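PDB 1YPX: putative vitamin-B12 independent methionine synthase family protein from Listeria monocytogenes, which probably transfers a methyl group from a folate to homocysteine in a zinc-dependent way, as cobalamin-independent methionine synthases do. Local coordinates for residues Cys181-Leu186 against Gly268-Tyr273. Residues are numbered along the deposited sequence; the frame is centred on the assembly and turned at random.
With PO4 (phosphate ion), chain B.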
# COMPACT_ATOMS: atom_id res chain seq x y z
N CYS A 181 15.00 1.08 -2.43
CA CYS A 181 13.79 0.61 -1.80
C CYS A 181 13.76 -0.91 -1.72
O CYS A 181 13.96 -1.59 -2.73
CB CYS A 181 12.57 1.12 -2.56
SG CYS A 181 10.96 0.82 -1.77
N ARG A 182 13.52 -1.45 -0.53
CA ARG A 182 13.46 -2.90 -0.33
C ARG A 182 12.14 -3.33 0.24
O ARG A 182 11.99 -4.47 0.67
CB ARG A 182 14.59 -3.36 0.59
CG ARG A 182 15.66 -4.16 -0.13
CD ARG A 182 16.09 -3.40 -1.36
NE ARG A 182 17.50 -3.51 -1.63
CZ ARG A 182 18.12 -2.85 -2.60
NH1 ARG A 182 17.41 -2.04 -3.38
NH2 ARG A 182 19.42 -3.01 -2.79
N TYR A 183 11.19 -2.40 0.24
CA TYR A 183 9.84 -2.66 0.76
C TYR A 183 8.85 -1.72 0.05
O TYR A 183 8.70 -0.54 0.43
CB TYR A 183 9.84 -2.45 2.28
CG TYR A 183 8.61 -2.93 3.03
CD1 TYR A 183 8.53 -2.82 4.41
CD2 TYR A 183 7.50 -3.41 2.35
CE1 TYR A 183 7.36 -3.16 5.10
CE2 TYR A 183 6.33 -3.75 3.02
CZ TYR A 183 6.26 -3.62 4.39
OH TYR A 183 5.09 -3.90 5.06
N LEU A 184 8.20 -2.26 -0.98
CA LEU A 184 7.21 -1.53 -1.79
C LEU A 184 5.81 -2.14 -1.63
O LEU A 184 5.64 -3.35 -1.65
CB LEU A 184 7.59 -1.58 -3.28
CG LEU A 184 6.86 -0.56 -4.17
CD1 LEU A 184 7.41 0.84 -3.86
CD2 LEU A 184 7.06 -0.87 -5.66
N GLN A 185 4.82 -1.27 -1.49
CA GLN A 185 3.45 -1.72 -1.31
C GLN A 185 2.48 -1.16 -2.36
O GLN A 185 2.45 0.05 -2.64
CB GLN A 185 2.98 -1.34 0.09
CG GLN A 185 1.48 -1.49 0.29
CD GLN A 185 1.11 -1.72 1.73
OE1 GLN A 185 1.60 -2.66 2.35
NE2 GLN A 185 0.26 -0.86 2.27
N LEU A 186 1.68 -2.06 -2.93
CA LEU A 186 0.68 -1.71 -3.94
C LEU A 186 -0.68 -1.55 -3.27
O LEU A 186 -1.22 -2.50 -2.71
CB LEU A 186 0.62 -2.81 -5.00
CG LEU A 186 1.52 -2.72 -6.26
CD1 LEU A 186 2.80 -1.92 -5.99
CD2 LEU A 186 1.87 -4.13 -6.73
N GLY A 268 3.39 -10.33 0.66
CA GLY A 268 2.48 -10.24 1.78
C GLY A 268 1.27 -9.47 1.35
O GLY A 268 1.30 -8.77 0.33
N PHE A 269 0.19 -9.58 2.13
CA PHE A 269 -1.08 -8.90 1.85
C PHE A 269 -1.63 -8.18 3.09
O PHE A 269 -1.76 -8.79 4.15
CB PHE A 269 -2.13 -9.92 1.40
CG PHE A 269 -2.12 -10.22 -0.08
CD1 PHE A 269 -2.61 -9.29 -0.99
CD2 PHE A 269 -1.69 -11.45 -0.54
CE1 PHE A 269 -2.67 -9.59 -2.36
CE2 PHE A 269 -1.74 -11.77 -1.91
CZ PHE A 269 -2.24 -10.84 -2.82
N PHE A 270 -1.97 -6.91 2.96
CA PHE A 270 -2.55 -6.17 4.08
C PHE A 270 -4.07 -6.17 3.90
O PHE A 270 -4.64 -5.38 3.13
CB PHE A 270 -2.03 -4.73 4.14
CG PHE A 270 -0.65 -4.62 4.72
CD1 PHE A 270 0.46 -5.05 3.98
CD2 PHE A 270 -0.45 -4.08 5.99
CE1 PHE A 270 1.75 -4.93 4.51
CE2 PHE A 270 0.83 -3.94 6.53
CZ PHE A 270 1.94 -4.36 5.79
N LEU A 271 -4.70 -7.11 4.62
CA LEU A 271 -6.15 -7.34 4.61
C LEU A 271 -6.81 -6.72 5.82
O LEU A 271 -6.39 -6.99 6.95
CB LEU A 271 -6.41 -8.85 4.66
CG LEU A 271 -5.75 -9.66 3.56
CD1 LEU A 271 -5.74 -11.16 3.92
CD2 LEU A 271 -6.52 -9.41 2.28
N GLU A 272 -7.86 -5.93 5.62
CA GLU A 272 -8.53 -5.31 6.77
C GLU A 272 -9.84 -5.99 7.20
O GLU A 272 -10.64 -6.41 6.36
CB GLU A 272 -8.78 -3.81 6.51
CG GLU A 272 -9.69 -3.47 5.35
CD GLU A 272 -10.15 -2.03 5.42
OE1 GLU A 272 -10.78 -1.67 6.43
OE2 GLU A 272 -9.89 -1.25 4.48
N TYR A 273 -10.06 -6.09 8.51
CA TYR A 273 -11.25 -6.74 9.04
C TYR A 273 -11.97 -5.87 10.09
O TYR A 273 -11.37 -4.97 10.69
CB TYR A 273 -10.86 -8.08 9.68
CG TYR A 273 -10.13 -9.06 8.76
CD1 TYR A 273 -10.83 -9.90 7.88
CD2 TYR A 273 -8.74 -9.18 8.80
CE1 TYR A 273 -10.16 -10.83 7.06
CE2 TYR A 273 -8.06 -10.10 8.00
CZ TYR A 273 -8.77 -10.92 7.14
OH TYR A 273 -8.09 -11.83 6.35
P PO4 B . -10.36 -13.82 4.83
O1 PO4 B . -10.16 -14.14 6.20
O2 PO4 B . -11.57 -13.04 4.61
O3 PO4 B . -9.07 -13.04 4.30
O4 PO4 B . -10.35 -14.98 3.86
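In the interior of a TIM-barrel-like domain, Tyr183 and Gln185 of strand 183-188 meet Phe270 of strand 268-272. Strand 233-238 runs between the two, parallel to both, so the backbones stay well apart: the nearest CA atoms, of Gln185 and Phe269, are 9.1 Å from each other, and side chains alone bridge the gap. Tyr183 and Phe270 reach inward from opposite directions, and the phenol oxygen arrives at the edge of the Phe270 ring, near its plane, with Tyr183 OH 3.3 Å from Phe270 CZ. Gln185 crosses Phe270 at about a right angle. Its CG lies anti to the backbone N (chi1 168°) and the extended chain carries the amide to the ring, where Gln185 OE1 comes in obliquely, 3.1 Å from both Phe270 CD1 and Phe270 CE1. Amide and ring planes are 62° apart. The two oxygens have partners outside the segments: Tyr183 OH is hydrogen-bonded to Asp10 and Lys134, Gln185 OE1 to Thr235 and the same Lys134, whose amine thus ties both oxygens together beside the phenyl ring. At the far end of segment 268-273, Tyr273 OH donates a hydrogen bond to O3 of a phosphate ion (2.6 Å), probably from the crystallisation liquor and also bound by Lys285. Inward-pointing residues of every second parallel strand, meeting in the interior, are characteristic of the layered core of a TIM barrel.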